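PDB 3O7B: ribosomal RNA small subunit methyltransferase Nep1 from Archaeoglobus fulgidus, which probably methylates N1 of a specific pseudouridine in 16S ribosomal RNA, using S-adenosyl-L-methionine as methyl donor and leaving S-adenosyl-L-homocysteine. Local coordinates for residues 98-102 and 103-107; 225-228 and 229-233. All blocks are in the same frame, centred on the assembly; numbering follows the deposited sequence.

Interaction 1. Residues 98-102 and 103-107; sequences LDSPL and RDFEV
Leu98 and Val107, their CA atoms 8.5 Å apart, stand at the two ends of a compact loop that takes the backbone from the close of helix 87-98 into strand 105-111 of the central sheet. The loop is organised by an ST turn, in which Ser100 OG accepts from Leu102 N at 3.0 Å and is also hydrogen-bonded to Glu236. Arg103 then folds back over the residues just before it. Bends at chi2 and chi3 curl its chain so that NH1 reaches Ser100 O at 2.8 Å. The donor approaches tilted from the carbonyl plane, with an N-H...O angle of 150°. One water extends this grip, donating to Leu98 O at 2.6 Å and accepting from Arg103 NH1. The other terminal nitrogen, NH2, forms a salt bridge with Glu122, so both terminal nitrogens of the guanidinium are tied, and Arg121 NH2 gives Ser100 O a second donor. Beyond the turn Leu102 lies across the carboxylate of Asp104, CG to OD1 3.2 Å; OD1 is hydrogen-bonded to Tyr235 and OD2 forms a salt bridge with Arg239, both on helix 224-239. Deeper in, Phe105 sends CE2 to within 3.3 Å of Leu102 O, an acceptor already used by Arg121. The two ends of the loop meet through apolar side chains. Val107 CG2, set anti to its own carbonyl carbon, meets the edge of the Phe105 ring in plane and touches Leu98 CD2 at 4.1 Å.

Interaction 2. Residues 225-228 and 229-233; sequences LYVT and SRVLC. With SAH (S-adenosyl-L-homocysteine), chain C.
Val227 and Val231, one turn apart on helix 224-239, lie side by side and point the same way, with CG1 of the first 4.0 Å from CG2 of the second. Successive i to i+4 backbone bonds, from Ser229 N to Leu225 O through Leu232 N to Thr228 O, hold the spacing. This is the tight side: Val227 CG2 sits over the adenine plane of S-adenosylhomocysteine, 3.5 Å from N9, while both valines also pack on Phe172. Arg230, partly exposed and touching a bound tyrosine, marks the more open side. Tyr226 is buried, and its hydroxyl reaches that arginine: with CG anti to the backbone N (chi1 179°), the ring slants toward the next turn, crossing Arg230 obliquely, and OH accepts a weak bond from NH1 at 3.3 Å. Ring and guanidinium stand almost perpendicular, 85° apart. The stronger partner of Tyr226 OH is Glu236 of the second subunit, and Cys233 is joined by a disulfide to Cys233 of that subunit. The chemistry thus divides round the helix: an apolar face suits the adenine of the bound product, and a hydroxyl accepting weakly from Arg230 while bonded to Glu236 probably has its O-H bond polarised, which would strengthen the link between subunits.

In the fold
Interaction 1 comes first along the chain, where helix 87-98 gives way to strand 105-111, and interaction 2 follows far later, within helix 224-239. Their centres are 13 Å apart, yet they touch, Ser100 OG lying 3.9 Å from Leu232 CD1. Helix 224-239 packs against helix 87-98 and also against strands 168-172 and 189-194 of the same sheet, so that one helix lines part of the cofactor pocket and also packs on the 98-107 loop. Both contacts also meet the second subunit, whose Tyr226 packs on Asp99 and Pro101. They illustrate how a SPOUT-type methyltransferase can build its cofactor site and its dimer interface from shared elements.

Interaction 1. Residues 98-102 and 103-107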
loop_
_atom_site.group_PDB
_atom_site.type_symbol
_atom_site.label_atom_id
_atom_site.label_comp_id
_atom_site.label_asym_id
_atom_site.label_seq_id
_atom_site.Cartn_x
_atom_site.Cartn_y
_atom_site.Cartn_z
ATOM N N LEU A 98 -4.422 -5.330 8.036
ATOM C CA LEU A 98 -4.730 -6.745 8.169
ATOM C C LEU A 98 -3.471 -7.621 8.227
ATOM O O LEU A 98 -3.542 -8.767 8.693
ATOM C CB LEU A 98 -5.692 -7.190 7.082
ATOM C CG LEU A 98 -7.100 -6.564 7.168
ATOM C CD1 LEU A 98 -7.815 -6.740 5.835
ATOM C CD2 LEU A 98 -7.879 -7.219 8.268
ATOM N N ASP A 99 -2.339 -7.069 7.783
ATOM C CA ASP A 99 -1.032 -7.758 7.893
ATOM C C ASP A 99 -0.503 -7.802 9.332
ATOM O O ASP A 99 0.458 -8.518 9.627
ATOM C CB ASP A 99 0.023 -7.048 7.024
ATOM C CG ASP A 99 -0.135 -7.307 5.515
ATOM O OD1 ASP A 99 -0.903 -8.204 5.076
ATOM O OD2 ASP A 99 0.547 -6.577 4.734
ATOM N N SER A 100 -1.078 -7.005 10.228
ATOM C CA SER A 100 -0.653 -6.984 11.634
ATOM C C SER A 100 -0.778 -8.374 12.261
ATOM O O SER A 100 -1.762 -9.079 12.025
ATOM C CB SER A 100 -1.507 -6.000 12.448
ATOM O OG SER A 100 -1.189 -6.103 13.835
ATOM N N PRO A 101 0.207 -8.762 13.093
ATOM C CA PRO A 101 0.039 -10.034 13.804
ATOM C C PRO A 101 -0.944 -9.955 14.988
ATOM O O PRO A 101 -1.311 -10.980 15.557
ATOM C CB PRO A 101 1.452 -10.339 14.300
ATOM C CG PRO A 101 2.037 -9.024 14.534
ATOM C CD PRO A 101 1.498 -8.130 13.412
ATOM N N LEU A 102 -1.366 -8.748 15.341
ATOM C CA LEU A 102 -2.278 -8.561 16.464
ATOM C C LEU A 102 -3.711 -8.742 15.979
ATOM O O LEU A 102 -4.133 -8.090 15.021
ATOM C CB LEU A 102 -2.056 -7.179 17.067
ATOM C CG LEU A 102 -2.757 -6.754 18.351
ATOM C CD1 LEU A 102 -2.684 -7.820 19.443
ATOM C CD2 LEU A 102 -2.133 -5.465 18.838
ATOM N N ARG A 103 -4.452 -9.628 16.637
ATOM C CA ARG A 103 -5.771 -10.042 16.158
ATOM C C ARG A 103 -6.925 -9.582 17.069
ATOM O O ARG A 103 -8.044 -10.071 16.931
ATOM C CB ARG A 103 -5.801 -11.575 15.939
ATOM C CG ARG A 103 -4.669 -12.117 15.058
ATOM C CD ARG A 103 -5.062 -12.163 13.587
ATOM N NE ARG A 103 -4.012 -11.633 12.727
ATOM C CZ ARG A 103 -3.916 -11.839 11.414
ATOM N NH1 ARG A 103 -2.915 -11.286 10.744
ATOM N NH2 ARG A 103 -4.802 -12.599 10.767
ATOM N N ASP A 104 -6.664 -8.613 17.951
ATOM C CA ASP A 104 -7.616 -8.157 18.991
ATOM C C ASP A 104 -8.476 -6.971 18.561
ATOM O O ASP A 104 -8.950 -6.175 19.397
ATOM C CB ASP A 104 -6.860 -7.773 20.277
ATOM C CG ASP A 104 -6.177 -6.407 20.184
ATOM O OD1 ASP A 104 -5.799 -6.007 19.064
ATOM O OD2 ASP A 104 -6.036 -5.726 21.230
ATOM N N PHE A 105 -8.641 -6.821 17.257
ATOM C CA PHE A 105 -9.484 -5.753 16.758
ATOM C C PHE A 105 -10.340 -6.178 15.578
ATOM O O PHE A 105 -10.029 -7.124 14.841
ATOM C CB PHE A 105 -8.665 -4.490 16.438
ATOM C CG PHE A 105 -7.613 -4.678 15.359
ATOM C CD1 PHE A 105 -7.941 -4.530 14.016
ATOM C CD2 PHE A 105 -6.286 -4.932 15.706
ATOM C CE1 PHE A 105 -6.962 -4.670 13.026
ATOM C CE2 PHE A 105 -5.297 -5.066 14.728
ATOM C CZ PHE A 105 -5.639 -4.949 13.389
ATOM N N GLU A 106 -11.451 -5.482 15.434
ATOM C CA GLU A 106 -12.315 -5.578 14.272
ATOM C C GLU A 106 -11.965 -4.471 13.285
ATOM O O GLU A 106 -11.333 -3.480 13.663
ATOM C CB GLU A 106 -13.791 -5.433 14.655
ATOM C CG GLU A 106 -14.412 -6.575 15.434
ATOM C CD GLU A 106 -15.935 -6.419 15.508
ATOM O OE1 GLU A 106 -16.441 -5.479 16.187
ATOM O OE2 GLU A 106 -16.645 -7.221 14.865
ATOM N N VAL A 107 -12.407 -4.639 12.040
ATOM C CA VAL A 107 -12.148 -3.703 10.953
ATOM C C VAL A 107 -13.416 -3.354 10.208
ATOM O O VAL A 107 -14.170 -4.242 9.782
ATOM C CB VAL A 107 -11.123 -4.301 9.949
ATOM C CG1 VAL A 107 -10.896 -3.363 8.774
ATOM C CG2 VAL A 107 -9.834 -4.582 10.666
HETATM O O HOH W 1 -3.596 -11.195 7.749
#

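Interaction 2. Residues 225-228 and 229-233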
loop_
_atom_site.group_PDB
_atom_site.type_symbol
_atom_site.label_atom_id
_atom_site.label_comp_id
_atom_site.label_asym_id
_atom_site.label_seq_id
_atom_site.Cartn_x
_atom_site.Cartn_y
_atom_site.Cartn_z
ATOM N N LEU A 225 -2.312 6.236 4.427
ATOM C CA LEU A 225 -1.423 5.086 4.619
ATOM C C LEU A 225 -0.398 5.344 5.720
ATOM O O LEU A 225 -0.146 4.486 6.572
ATOM C CB LEU A 225 -0.743 4.755 3.300
ATOM C CG LEU A 225 0.176 3.517 3.299
ATOM C CD1 LEU A 225 -0.534 2.254 3.712
ATOM C CD2 LEU A 225 0.790 3.354 1.902
ATOM N N TYR A 226 0.176 6.546 5.719
ATOM C CA TYR A 226 1.133 6.875 6.751
ATOM C C TYR A 226 0.495 6.915 8.156
ATOM O O TYR A 226 1.043 6.400 9.120
ATOM C CB TYR A 226 1.849 8.200 6.430
ATOM C CG TYR A 226 2.820 8.558 7.510
ATOM C CD1 TYR A 226 4.091 7.944 7.567
ATOM C CD2 TYR A 226 2.467 9.450 8.512
ATOM C CE1 TYR A 226 4.983 8.251 8.601
ATOM C CE2 TYR A 226 3.351 9.767 9.547
ATOM C CZ TYR A 226 4.606 9.161 9.583
ATOM O OH TYR A 226 5.465 9.493 10.613
ATOM N N VAL A 227 -0.692 7.519 8.247
ATOM C CA VAL A 227 -1.406 7.589 9.522
ATOM C C VAL A 227 -1.765 6.189 10.011
ATOM O O VAL A 227 -1.555 5.850 11.170
ATOM C CB VAL A 227 -2.665 8.467 9.387
ATOM C CG1 VAL A 227 -3.488 8.409 10.663
ATOM C CG2 VAL A 227 -2.254 9.917 9.106
ATOM N N THR A 228 -2.239 5.349 9.093
ATOM C CA THR A 228 -2.516 3.953 9.439
ATOM C C THR A 228 -1.267 3.265 9.999
ATOM O O THR A 228 -1.311 2.597 11.022
ATOM C CB THR A 228 -3.045 3.171 8.224
ATOM O OG1 THR A 228 -4.256 3.793 7.749
ATOM C CG2 THR A 228 -3.362 1.734 8.593
ATOM N N SER A 229 -0.148 3.450 9.295
ATOM C CA SER A 229 1.118 2.857 9.727
ATOM C C SER A 229 1.541 3.328 11.122
ATOM O O SER A 229 1.864 2.519 12.007
ATOM C CB SER A 229 2.189 3.210 8.698
ATOM O OG SER A 229 3.460 2.722 9.124
ATOM N N ARG A 230 1.546 4.643 11.333
ATOM C CA ARG A 230 1.974 5.197 12.614
ATOM C C ARG A 230 1.049 4.771 13.748
ATOM O O ARG A 230 1.515 4.369 14.812
ATOM C CB ARG A 230 2.068 6.714 12.545
ATOM C CG ARG A 230 2.628 7.323 13.819
ATOM C CD ARG A 230 3.521 8.506 13.480
ATOM N NE ARG A 230 3.670 9.429 14.603
ATOM C CZ ARG A 230 4.058 10.695 14.476
ATOM N NH1 ARG A 230 4.349 11.190 13.271
ATOM N NH2 ARG A 230 4.154 11.470 15.555
ATOM N N VAL A 231 -0.263 4.835 13.511
ATOM C CA VAL A 231 -1.187 4.466 14.568
ATOM C C VAL A 231 -1.128 2.975 14.880
ATOM O O VAL A 231 -1.151 2.571 16.041
ATOM C CB VAL A 231 -2.615 4.917 14.223
ATOM C CG1 VAL A 231 -3.604 4.486 15.301
ATOM C CG2 VAL A 231 -2.680 6.453 14.067
ATOM N N LEU A 232 -1.013 2.143 13.841
ATOM C CA LEU A 232 -0.872 0.712 14.049
ATOM C C LEU A 232 0.359 0.399 14.883
ATOM O O LEU A 232 0.321 -0.424 15.795
ATOM C CB LEU A 232 -0.804 -0.042 12.708
ATOM C CG LEU A 232 -0.535 -1.548 12.819
ATOM C CD1 LEU A 232 -1.648 -2.250 13.635
ATOM C CD2 LEU A 232 -0.389 -2.178 11.450
ATOM N N CYS A 233 1.460 1.058 14.563
ATOM C CA CYS A 233 2.667 0.819 15.347
ATOM C C CYS A 233 2.502 1.181 16.824
ATOM O O CYS A 233 2.960 0.435 17.694
ATOM C CB CYS A 233 3.822 1.596 14.771
ATOM S SG CYS A 233 5.348 1.210 15.613
HETATM N N SAH C . -8.153 16.303 5.347
HETATM C CA SAH C . -7.010 15.906 4.474
HETATM C CB SAH C . -7.482 14.882 3.449
HETATM C CG SAH C . -7.509 13.456 3.994
HETATM S SD SAH C . -5.890 12.894 4.603
HETATM C C SAH C . -6.368 17.105 3.783
HETATM O O SAH C . -6.729 18.252 4.055
HETATM C "C5'" SAH C . -6.244 11.227 5.222
HETATM C "C4'" SAH C . -6.522 11.058 6.712
HETATM O "O4'" SAH C . -5.328 11.024 7.471
HETATM C "C3'" SAH C . -7.317 12.182 7.349
HETATM O "O3'" SAH C . -8.687 12.088 7.051
HETATM C "C2'" SAH C . -7.007 11.972 8.808
HETATM O "O2'" SAH C . -7.793 10.900 9.339
HETATM C "C1'" SAH C . -5.558 11.522 8.779
HETATM N N9 SAH C . -4.541 12.581 9.016
HETATM C C8 SAH C . -3.905 13.357 8.073
HETATM N N7 SAH C . -3.018 14.167 8.711
HETATM C C5 SAH C . -3.061 13.893 10.031
HETATM C C6 SAH C . -2.385 14.413 11.129
HETATM N N6 SAH C . -1.467 15.383 10.988
HETATM N N1 SAH C . -2.649 13.918 12.384
HETATM C C2 SAH C . -3.600 12.931 12.566
HETATM N N3 SAH C . -4.271 12.426 11.474
HETATM C C4 SAH C . -4.020 12.902 10.235
#